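Proline dipeptidase (Streptococcus agalactiae, PDB 3OOO) probably acts as a manganese-dependent hydrolase of the M24B peptidase family, represented here by its Creatinase/Prolidase N-terminal domain. Local coordinates at residues Leu12-Ser23 with Gln42-Asp50; Thr32-Gln42 with Ser68-Asp78. One frame throughout, in Å; residues are numbered along the deposited sequence. Where two conformers were deposited one is given.

Contact 1: Leu12-Ser23 with Gln42-Asp50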
loop_
_atom_site.group_PDB
_atom_site.type_symbol
_atom_site.label_atom_id
_atom_site.label_comp_id
_atom_site.label_asym_id
_atom_site.label_seq_id
_atom_site.Cartn_x
_atom_site.Cartn_y
_atom_site.Cartn_z
ATOM N N LEU A 12 18.880 -12.271 6.822
ATOM C CA LEU A 12 17.880 -13.211 6.337
ATOM C C LEU A 12 18.140 -14.623 6.870
ATOM O O LEU A 12 17.192 -15.361 7.123
ATOM C CB LEU A 12 17.809 -13.212 4.806
ATOM C CG LEU A 12 17.358 -11.929 4.097
ATOM C CD1 LEU A 12 17.484 -12.104 2.596
ATOM C CD2 LEU A 12 15.926 -11.539 4.461
ATOM N N HIS A 13 19.411 -14.978 7.067
ATOM C CA HIS A 13 19.756 -16.280 7.657
ATOM C C HIS A 13 19.235 -16.424 9.099
ATOM O O HIS A 13 18.838 -17.521 9.506
ATOM C CB HIS A 13 21.270 -16.564 7.603
ATOM C CG HIS A 13 21.888 -16.366 6.249
ATOM N ND1 HIS A 13 23.161 -15.860 6.082
ATOM C CD2 HIS A 13 21.411 -16.600 5.002
ATOM C CE1 HIS A 13 23.442 -15.795 4.792
ATOM N NE2 HIS A 13 22.396 -16.236 4.115
ATOM N N SER A 14 19.247 -15.328 9.857
ATOM C CA SER A 14 18.808 -15.337 11.256
ATOM C C SER A 14 17.317 -15.634 11.395
ATOM O O SER A 14 16.867 -16.123 12.432
ATOM C CB SER A 14 19.140 -14.008 11.939
ATOM O OG SER A 14 20.523 -13.717 11.852
ATOM N N VAL A 15 16.558 -15.334 10.345
ATOM C CA VAL A 15 15.124 -15.578 10.342
ATOM C C VAL A 15 14.765 -16.634 9.298
ATOM O O VAL A 15 15.640 -17.163 8.613
ATOM C CB VAL A 15 14.334 -14.284 10.068
ATOM C CG1 VAL A 15 14.668 -13.229 11.114
ATOM C CG2 VAL A 15 14.633 -13.767 8.669
ATOM N N GLN A 16 13.480 -16.945 9.182
ATOM C CA GLN A 16 13.029 -17.957 8.231
ATOM C C GLN A 16 12.871 -17.398 6.824
ATOM O O GLN A 16 12.229 -18.016 5.978
ATOM C CB GLN A 16 11.704 -18.576 8.682
ATOM C CG GLN A 16 11.016 -19.400 7.601
ATOM C CD GLN A 16 9.701 -19.998 8.062
ATOM O OE1 GLN A 16 9.284 -19.806 9.205
ATOM N NE2 GLN A 16 9.040 -20.729 7.172
ATOM N N ALA A 17 13.457 -16.232 6.572
ATOM C CA ALA A 17 13.275 -15.551 5.291
ATOM C C ALA A 17 14.339 -15.900 4.250
ATOM O O ALA A 17 15.535 -15.867 4.533
ATOM C CB ALA A 17 13.216 -14.044 5.498
ATOM N N GLU A 18 13.883 -16.225 3.042
ATOM C CA GLU A 18 14.761 -16.506 1.904
ATOM C C GLU A 18 14.987 -15.262 1.053
ATOM O O GLU A 18 15.924 -15.202 0.257
ATOM C CB GLU A 18 14.203 -17.629 1.025
ATOM C CG GLU A 18 14.034 -18.978 1.733
ATOM C CD GLU A 18 12.677 -19.146 2.396
ATOM O OE1 GLU A 18 11.842 -18.212 2.343
ATOM O OE2 GLU A 18 12.439 -20.229 2.975
ATOM N N LEU A 19 14.130 -14.263 1.241
ATOM C CA LEU A 19 14.100 -13.116 0.349
ATOM C C LEU A 19 13.536 -11.888 1.048
ATOM O O LEU A 19 12.595 -11.994 1.833
ATOM C CB LEU A 19 13.224 -13.448 -0.867
ATOM C CG LEU A 19 12.983 -12.370 -1.930
ATOM C CD1 LEU A 19 14.256 -12.042 -2.693
ATOM C CD2 LEU A 19 11.893 -12.813 -2.893
ATOM N N ALA A 20 14.123 -10.731 0.753
ATOM C CA ALA A 20 13.541 -9.436 1.097
ATOM C C ALA A 20 13.318 -8.659 -0.190
ATOM O O ALA A 20 14.160 -8.661 -1.093
ATOM C CB ALA A 20 14.449 -8.668 2.024
ATOM N N VAL A 21 12.168 -8.004 -0.274
ATOM C CA VAL A 21 11.813 -7.228 -1.454
ATOM C C VAL A 21 11.632 -5.781 -1.031
ATOM O O VAL A 21 10.732 -5.470 -0.243
ATOM C CB VAL A 21 10.498 -7.741 -2.094
ATOM C CG1 VAL A 21 10.148 -6.927 -3.333
ATOM C CG2 VAL A 21 10.596 -9.222 -2.449
ATOM N N PHE A 22 12.500 -4.907 -1.527
ATOM C CA PHE A 22 12.419 -3.477 -1.219
ATOM C C PHE A 22 11.750 -2.720 -2.351
ATOM O O PHE A 22 11.981 -3.012 -3.529
ATOM C CB PHE A 22 13.809 -2.913 -0.917
ATOM C CG PHE A 22 14.451 -3.540 0.283
ATOM C CD1 PHE A 22 14.151 -3.075 1.559
ATOM C CD2 PHE A 22 15.317 -4.621 0.144
ATOM C CE1 PHE A 22 14.719 -3.659 2.681
ATOM C CE2 PHE A 22 15.898 -5.214 1.263
ATOM C CZ PHE A 22 15.600 -4.733 2.534
ATOM N N SER A 23 10.898 -1.766 -1.990
ATOM C CA SER A 23 10.109 -1.033 -2.981
ATOM C C SER A 23 10.097 0.476 -2.743
ATOM O O SER A 23 9.790 1.241 -3.652
ATOM C CB SER A 23 8.674 -1.565 -2.998
ATOM O OG SER A 23 8.072 -1.470 -1.718
ATOM N N GLN A 42 6.508 -0.385 -11.873
ATOM C CA GLN A 42 7.158 -1.243 -10.888
ATOM C C GLN A 42 8.662 -1.036 -10.761
ATOM O O GLN A 42 9.376 -0.939 -11.762
ATOM C CB GLN A 42 6.911 -2.727 -11.205
ATOM C CG GLN A 42 5.455 -3.139 -11.425
ATOM C CD GLN A 42 4.516 -2.654 -10.336
ATOM O OE1 GLN A 42 4.891 -2.564 -9.162
ATOM N NE2 GLN A 42 3.280 -2.339 -10.723
HETATM N N MSE A 43 9.094 -0.967 -9.504
HETATM C CA MSE A 43 10.463 -0.888 -9.023
HETATM C C MSE A 43 10.566 -1.960 -7.868
HETATM O O MSE A 43 9.850 -1.725 -6.897
HETATM C CB MSE A 43 10.656 0.569 -8.429
HETATM C CG MSE A 43 11.806 1.566 -8.965
HETATM SE SE MSE A 43 13.489 1.677 -7.885
HETATM C CE MSE A 43 12.692 2.308 -6.213
ATOM N N PHE A 44 11.417 -2.986 -7.919
ATOM C CA PHE A 44 11.685 -3.819 -6.751
ATOM C C PHE A 44 13.157 -4.153 -6.701
ATOM O O PHE A 44 13.772 -4.453 -7.732
ATOM C CB PHE A 44 10.906 -5.139 -6.806
ATOM C CG PHE A 44 9.410 -4.974 -6.820
ATOM C CD1 PHE A 44 8.724 -4.542 -5.678
ATOM C CD2 PHE A 44 8.689 -5.251 -7.973
ATOM C CE1 PHE A 44 7.338 -4.388 -5.698
ATOM C CE2 PHE A 44 7.305 -5.097 -8.004
ATOM C CZ PHE A 44 6.625 -4.666 -6.863
ATOM N N LEU A 45 13.708 -4.135 -5.493
ATOM C CA LEU A 45 15.047 -4.652 -5.255
ATOM C C LEU A 45 14.910 -5.973 -4.522
ATOM O O LEU A 45 14.425 -6.015 -3.391
ATOM C CB LEU A 45 15.863 -3.662 -4.422
ATOM C CG LEU A 45 17.284 -4.068 -4.018
ATOM C CD1 LEU A 45 18.192 -4.226 -5.232
ATOM C CD2 LEU A 45 17.864 -3.044 -3.050
ATOM N N PHE A 46 15.330 -7.045 -5.185
ATOM C CA PHE A 46 15.224 -8.391 -4.641
ATOM C C PHE A 46 16.536 -8.781 -3.990
ATOM O O PHE A 46 17.560 -8.880 -4.660
ATOM C CB PHE A 46 14.856 -9.399 -5.740
ATOM C CG PHE A 46 13.530 -9.123 -6.397
ATOM C CD1 PHE A 46 12.340 -9.514 -5.782
ATOM C CD2 PHE A 46 13.465 -8.473 -7.627
ATOM C CE1 PHE A 46 11.109 -9.258 -6.384
ATOM C CE2 PHE A 46 12.236 -8.214 -8.240
ATOM C CZ PHE A 46 11.057 -8.607 -7.619
ATOM N N VAL A 47 16.490 -8.981 -2.676
ATOM C CA VAL A 47 17.671 -9.335 -1.896
ATOM C C VAL A 47 17.520 -10.777 -1.425
ATOM O O VAL A 47 16.744 -11.076 -0.518
ATOM C CB VAL A 47 17.873 -8.370 -0.705
ATOM C CG1 VAL A 47 19.106 -8.774 0.120
ATOM C CG2 VAL A 47 18.003 -6.934 -1.204
ATOM N N TYR A 48 18.243 -11.675 -2.094
ATOM C CA TYR A 48 18.246 -13.090 -1.754
ATOM C C TYR A 48 19.249 -13.358 -0.650
ATOM O O TYR A 48 20.195 -12.599 -0.467
ATOM C CB TYR A 48 18.624 -13.933 -2.966
ATOM C CG TYR A 48 17.527 -14.123 -3.982
ATOM C CD1 TYR A 48 16.536 -15.086 -3.794
ATOM C CD2 TYR A 48 17.503 -13.369 -5.155
ATOM C CE1 TYR A 48 15.529 -15.280 -4.744
ATOM C CE2 TYR A 48 16.507 -13.552 -6.104
ATOM C CZ TYR A 48 15.528 -14.505 -5.895
ATOM O OH TYR A 48 14.547 -14.683 -6.844
ATOM N N GLU A 49 19.036 -14.460 0.059
ATOM C CA GLU A 49 19.914 -14.898 1.137
ATOM C C GLU A 49 21.264 -15.422 0.635
ATOM O O GLU A 49 22.225 -15.468 1.402
ATOM C CB GLU A 49 19.212 -16.001 1.947
ATOM C CG GLU A 49 18.870 -17.241 1.102
ATOM C CD GLU A 49 18.126 -18.340 1.848
ATOM O OE1 GLU A 49 18.021 -18.288 3.095
ATOM O OE2 GLU A 49 17.642 -19.271 1.165
ATOM N N ASP A 50 21.337 -15.808 -0.640
ATOM C CA ASP A 50 22.443 -16.642 -1.138
ATOM C C ASP A 50 23.130 -16.169 -2.422
ATOM O O ASP A 50 23.921 -16.908 -3.015
ATOM C CB ASP A 50 21.941 -18.083 -1.332
ATOM C CG ASP A 50 20.775 -18.173 -2.312
ATOM O OD1 ASP A 50 20.316 -17.118 -2.803
ATOM O OD2 ASP A 50 20.312 -19.307 -2.585
HETATM O O HOH W 1 17.090 -17.711 5.565
#
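Strands 19-22 and 44-48 run antiparallel with their axes 4.7 Å apart at closest, and the hydrogen-bonded pairs Ala-20/Val-47 and Phe-22/Leu-45 each exchange two N-H...O bonds that are close to straight, 170° to 172° at the hydrogen. The non-hydrogen-bonded pairs Val-21/Phe-46, between them, and Leu-19/Tyr-48, at the end, send their side chains to one face. There CD1 of Leu-19 sits almost over the middle of the Tyr-48 ring, 3.9 Å from its centroid, a CH-pi contact. With CG anti to the backbone N (chi1 177°), the leucine leans across to this ring. Val-21 uses both branches: CG1 lies 3.6 Å from CD1 of Phe-44, while CG2 packs beside Phe-46. On the other face the small Ala-20 faces Val-47, and CG2 of Val-47 meets the edge of the Phe-22 ring in its plane, 3.7 Å from CE2. These are inner strands of the domain's six-stranded mixed sheet, with 97-100 beyond 19-22 and 54-58 beyond 44-48, so branched and aromatic residues suit both faces; Ile-86 of helix 82-89 packs on Phe-44 and Phe-46, and Leu-31 of helix 25-32 on Phe-22. Past Leu-19/Tyr-48 the chemistry turns polar. Glu-49 N donates a longer, more bent bond to Glu-18 O, lying above that carbonyl's plane. His-13 NE2, at the end of helix 3-14, gives its N-H to Glu-49 O at 2.8 Å, an oxygen that Arg-9 also reaches. The Glu-49 carboxylate lies alongside Glu-18, whose own oxygens bond to Ser-96 and Lys-97 N, and a water lies 2.7 Å from Glu-49 OE1 and 2.6 Å from Ala-17 O, linking the two.

Contact 2: Thr32-Gln42 with Ser68-Asp78; sequences TGFFCDPHERQ and SVPFPVFGYID
Thr-32 and Phe-34 meet Ser-68, Val-69 and Phe-71 where the loop after helix 25-32 passes the end of helix 62-68, while farther on Arg-41 and Gln-42 reach Tyr-76 and Asp-78 at strand 73-76, an outermost strand of the mixed sheet in this chain. An ST turn shapes the first of these places: Thr-32 OG1 accepts from Phe-34 N and also bonds to Val-28 O. The same rotamer (chi1 69°) leaves CG2 to approach the edge of the Phe-71 ring in its plane, 3.9 Å from CZ. Val-69 packs against both, its CG1 3.8 Å from Thr-32 CB and its CB over one face of the Phe-71 ring. Gly-33, with positive phi, lets the chain leave the helix here. This apolar packing is close, yet its outer margin is wet: two waters each donate to Thr-32 O and Ser-68 O, joining carbonyls that could not bond to each other.

The other end is held by polar groups. A type II' turn, Pro-38 to Arg-41, brings Gln-42 to buried Tyr-76, whose OH accepts from Gln-42 N at 2.9 Å; the ring edge also faces Gln-42 O. Phe-56 of strand 54-58 and Pro-82 of helix 82-89 pack on the tyrosine, an apt residue for carrying a polar atom out of an apolar setting. Arg-41 lies on the solvent side, its aliphatic CB 3.3 Å from Tyr-76 OH and its chain extended to NE. The arginine's long reach and the aspartate's short stem suit a side-on salt bridge with planes only 10° apart: Arg-41 NH2 bonds to Asp-78 OD2 at 2.9 Å, and NE meets the syn lone pair of OD1, also at 2.9 Å.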
loop_
_atom_site.group_PDB
_atom_site.type_symbol
_atom_site.label_atom_id
_atom_site.label_comp_id
_atom_site.label_asym_id
_atom_site.label_seq_id
_atom_site.Cartn_x
_atom_site.Cartn_y
_atom_site.Cartn_z
ATOM N N THR A 32 21.465 1.564 -2.181
ATOM C CA THR A 32 22.149 1.419 -3.475
ATOM C C THR A 32 22.708 2.701 -4.090
ATOM O O THR A 32 23.571 2.634 -4.966
ATOM C CB THR A 32 21.226 0.793 -4.555
ATOM O OG1 THR A 32 20.193 1.726 -4.907
ATOM C CG2 THR A 32 20.612 -0.527 -4.082
ATOM N N GLY A 33 22.193 3.855 -3.671
ATOM C CA GLY A 33 22.536 5.132 -4.301
ATOM C C GLY A 33 21.734 5.448 -5.553
ATOM O O GLY A 33 21.947 6.481 -6.193
ATOM N N PHE A 34 20.814 4.551 -5.909
ATOM C CA PHE A 34 19.938 4.740 -7.059
ATOM C C PHE A 34 18.562 5.175 -6.574
ATOM O O PHE A 34 17.910 4.440 -5.825
ATOM C CB PHE A 34 19.845 3.437 -7.872
ATOM C CG PHE A 34 18.837 3.478 -8.998
ATOM C CD1 PHE A 34 19.120 4.144 -10.191
ATOM C CD2 PHE A 34 17.606 2.834 -8.870
ATOM C CE1 PHE A 34 18.192 4.181 -11.231
ATOM C CE2 PHE A 34 16.671 2.860 -9.908
ATOM C CZ PHE A 34 16.963 3.539 -11.093
ATOM N N PHE A 35 18.146 6.374 -6.983
ATOM C CA PHE A 35 16.804 6.871 -6.688
ATOM C C PHE A 35 15.894 6.836 -7.902
ATOM O O PHE A 35 16.199 7.437 -8.936
ATOM C CB PHE A 35 16.807 8.300 -6.127
ATOM C CG PHE A 35 15.441 8.761 -5.682
ATOM C CD1 PHE A 35 15.041 8.594 -4.361
ATOM C CD2 PHE A 35 14.536 9.315 -6.595
ATOM C CE1 PHE A 35 13.772 8.993 -3.940
ATOM C CE2 PHE A 35 13.262 9.714 -6.184
ATOM C CZ PHE A 35 12.882 9.551 -4.858
ATOM N N CYS A 36 14.761 6.156 -7.750
ATOM C CA CYS A 36 13.688 6.192 -8.735
ATOM C C CYS A 36 12.369 6.020 -8.002
ATOM O O CYS A 36 12.212 5.087 -7.216
ATOM C CB CYS A 36 13.852 5.069 -9.765
ATOM S SG CYS A 36 12.502 4.960 -10.975
ATOM N N ASP A 37 11.431 6.933 -8.234
ATOM C CA ASP A 37 10.059 6.701 -7.807
ATOM C C ASP A 37 9.225 6.374 -9.039
ATOM O O ASP A 37 8.892 7.270 -9.819
ATOM C CB ASP A 37 9.472 7.897 -7.048
ATOM C CG ASP A 37 8.111 7.581 -6.422
ATOM O OD1 ASP A 37 7.493 6.549 -6.776
ATOM O OD2 ASP A 37 7.648 8.364 -5.563
ATOM N N PRO A 38 8.878 5.089 -9.217
ATOM C CA PRO A 38 8.187 4.677 -10.430
ATOM C C PRO A 38 6.685 4.943 -10.382
ATOM O O PRO A 38 5.991 4.709 -11.372
ATOM C CB PRO A 38 8.431 3.165 -10.452
ATOM C CG PRO A 38 8.410 2.804 -9.021
ATOM C CD PRO A 38 9.137 3.936 -8.325
ATOM N N HIS A 39 6.190 5.400 -9.229
ATOM C CA HIS A 39 4.756 5.619 -9.022
ATOM C C HIS A 39 3.937 4.355 -9.341
ATOM O O HIS A 39 4.098 3.356 -8.639
ATOM C CB HIS A 39 4.296 6.882 -9.755
ATOM C CG HIS A 39 4.830 8.135 -9.141
ATOM N ND1 HIS A 39 4.081 8.922 -8.291
ATOM C CD2 HIS A 39 6.053 8.708 -9.207
ATOM C CE1 HIS A 39 4.815 9.942 -7.883
ATOM N NE2 HIS A 39 6.017 9.834 -8.419
ATOM N N GLU A 40 3.102 4.376 -10.382
ATOM C CA GLU A 40 2.264 3.215 -10.742
ATOM C C GLU A 40 3.062 2.069 -11.360
ATOM O O GLU A 40 2.659 0.902 -11.269
ATOM C CB GLU A 40 1.123 3.618 -11.688
ATOM C CG GLU A 40 0.107 2.502 -11.977
ATOM C CD GLU A 40 -0.940 2.903 -12.997
ATOM O OE1 GLU A 40 -1.480 4.022 -12.885
ATOM O OE2 GLU A 40 -1.234 2.096 -13.909
ATOM N N ARG A 41 4.167 2.409 -12.013
ATOM C CA ARG A 41 5.040 1.400 -12.606
ATOM C C ARG A 41 5.817 0.686 -11.499
ATOM O O ARG A 41 5.791 1.097 -10.335
ATOM C CB ARG A 41 5.992 2.019 -13.628
ATOM C CG ARG A 41 5.317 2.468 -14.921
ATOM C CD ARG A 41 6.374 2.740 -15.976
ATOM N NE ARG A 41 5.831 3.251 -17.236
ATOM C CZ ARG A 41 5.650 4.541 -17.508
ATOM N NH1 ARG A 41 5.941 5.472 -16.605
ATOM N NH2 ARG A 41 5.165 4.895 -18.692
ATOM N N GLN A 42 6.508 -0.385 -11.873
ATOM C CA GLN A 42 7.158 -1.243 -10.888
ATOM C C GLN A 42 8.662 -1.036 -10.761
ATOM O O GLN A 42 9.376 -0.939 -11.762
ATOM C CB GLN A 42 6.911 -2.727 -11.205
ATOM C CG GLN A 42 5.455 -3.139 -11.425
ATOM C CD GLN A 42 4.516 -2.654 -10.336
ATOM O OE1 GLN A 42 4.891 -2.564 -9.162
ATOM N NE2 GLN A 42 3.280 -2.339 -10.723
ATOM N N SER A 68 24.478 2.694 -11.786
ATOM C CA SER A 68 24.411 2.971 -10.351
ATOM C C SER A 68 24.705 1.750 -9.475
ATOM O O SER A 68 25.265 1.882 -8.381
ATOM C CB SER A 68 23.039 3.552 -9.994
ATOM O OG SER A 68 22.740 4.689 -10.788
ATOM N N VAL A 69 24.322 0.565 -9.946
ATOM C CA VAL A 69 24.515 -0.671 -9.175
ATOM C C VAL A 69 25.367 -1.704 -9.924
ATOM O O VAL A 69 25.328 -1.765 -11.154
ATOM C CB VAL A 69 23.161 -1.309 -8.716
ATOM C CG1 VAL A 69 22.290 -0.284 -8.013
ATOM C CG2 VAL A 69 22.411 -1.929 -9.881
ATOM N N PRO A 70 26.166 -2.498 -9.182
ATOM C CA PRO A 70 27.072 -3.461 -9.808
ATOM C C PRO A 70 26.464 -4.847 -10.031
ATOM O O PRO A 70 27.084 -5.699 -10.677
ATOM C CB PRO A 70 28.214 -3.549 -8.796
ATOM C CG PRO A 70 27.545 -3.342 -7.478
ATOM C CD PRO A 70 26.409 -2.381 -7.729
ATOM N N PHE A 71 25.264 -5.063 -9.496
ATOM C CA PHE A 71 24.584 -6.354 -9.575
ATOM C C PHE A 71 23.511 -6.363 -10.678
ATOM O O PHE A 71 23.240 -5.316 -11.277
ATOM C CB PHE A 71 24.008 -6.719 -8.199
ATOM C CG PHE A 71 23.255 -5.601 -7.526
ATOM C CD1 PHE A 71 21.949 -5.296 -7.902
ATOM C CD2 PHE A 71 23.841 -4.874 -6.491
ATOM C CE1 PHE A 71 21.244 -4.276 -7.272
ATOM C CE2 PHE A 71 23.137 -3.848 -5.847
ATOM C CZ PHE A 71 21.838 -3.551 -6.237
ATOM N N PRO A 72 22.905 -7.535 -10.962
ATOM C CA PRO A 72 21.998 -7.613 -12.117
ATOM C C PRO A 72 20.799 -6.671 -12.072
ATOM O O PRO A 72 20.199 -6.453 -11.015
ATOM C CB PRO A 72 21.530 -9.069 -12.102
ATOM C CG PRO A 72 22.660 -9.799 -11.453
ATOM C CD PRO A 72 23.144 -8.871 -10.381
ATOM N N VAL A 73 20.479 -6.114 -13.236
ATOM C CA VAL A 73 19.340 -5.228 -13.415
ATOM C C VAL A 73 18.531 -5.734 -14.600
ATOM O O VAL A 73 19.099 -6.125 -15.621
ATOM C CB VAL A 73 19.792 -3.777 -13.725
ATOM C CG1 VAL A 73 18.593 -2.861 -13.995
ATOM C CG2 VAL A 73 20.638 -3.212 -12.593
ATOM N N PHE A 74 17.209 -5.754 -14.461
ATOM C CA PHE A 74 16.344 -5.995 -15.614
ATOM C C PHE A 74 15.119 -5.099 -15.564
ATOM O O PHE A 74 14.853 -4.457 -14.553
ATOM C CB PHE A 74 16.006 -7.490 -15.804
ATOM C CG PHE A 74 15.058 -8.060 -14.781
ATOM C CD1 PHE A 74 13.789 -8.506 -15.171
ATOM C CD2 PHE A 74 15.433 -8.199 -13.447
ATOM C CE1 PHE A 74 12.901 -9.061 -14.247
ATOM C CE2 PHE A 74 14.542 -8.744 -12.507
ATOM C CZ PHE A 74 13.281 -9.183 -12.912
ATOM N N GLY A 75 14.397 -5.038 -16.674
ATOM C CA GLY A 75 13.282 -4.123 -16.777
ATOM C C GLY A 75 12.175 -4.617 -17.670
ATOM O O GLY A 75 12.246 -5.714 -18.233
ATOM N N TYR A 76 11.148 -3.787 -17.797
ATOM C CA TYR A 76 9.996 -4.105 -18.623
ATOM C C TYR A 76 9.484 -2.854 -19.322
ATOM O O TYR A 76 9.486 -1.771 -18.746
ATOM C CB TYR A 76 8.891 -4.755 -17.778
ATOM C CG TYR A 76 8.093 -3.794 -16.917
ATOM C CD1 TYR A 76 6.755 -3.526 -17.199
ATOM C CD2 TYR A 76 8.679 -3.146 -15.829
ATOM C CE1 TYR A 76 6.013 -2.644 -16.414
ATOM C CE2 TYR A 76 7.950 -2.264 -15.039
ATOM C CZ TYR A 76 6.622 -2.018 -15.339
ATOM O OH TYR A 76 5.909 -1.146 -14.561
ATOM N N ILE A 77 9.080 -3.018 -20.579
ATOM C CA ILE A 77 8.412 -1.952 -21.318
ATOM C C ILE A 77 6.913 -2.004 -21.023
ATOM O O ILE A 77 6.413 -2.978 -20.452
ATOM C CB ILE A 77 8.710 -1.994 -22.846
ATOM C CG1 ILE A 77 8.209 -3.291 -23.494
ATOM C CG2 ILE A 77 10.202 -1.791 -23.112
ATOM C CD1 ILE A 77 8.246 -3.249 -25.031
ATOM N N ASP A 78 6.196 -0.953 -21.404
ATOM C CA ASP A 78 4.803 -0.802 -20.981
ATOM C C ASP A 78 3.845 -1.854 -21.531
ATOM O O ASP A 78 2.786 -2.098 -20.951
ATOM C CB ASP A 78 4.296 0.604 -21.295
ATOM C CG ASP A 78 4.877 1.652 -20.368
ATOM O OD1 ASP A 78 5.372 1.295 -19.272
ATOM O OD2 ASP A 78 4.822 2.847 -20.734
HETATM O O HOH W 2 25.376 0.896 -5.715
HETATM O O HOH W 3 24.873 4.456 -6.723
#

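How the contacts relate
Contact 1 belongs to the core, joining two inner strands of the sheet by paired backbone bonds and apolar side chains, and turns polar at the end near Glu-49. Contact 2 is partly buried; it ties an irregular loop to an outermost strand and the chain on either side of it, so side-chain bonds, waters and a surface salt bridge do much of the work. Gln-42 is common to both, ending the loop of one and leading into strand 44-48 of the other. The two also touch: Leu-45 of contact 1 packs by CD2 on Thr-32 CG2 (3.9 Å) and by CD1 on Phe-71 CE1 (3.7 Å), which joins the apolar part of contact 2 to the core.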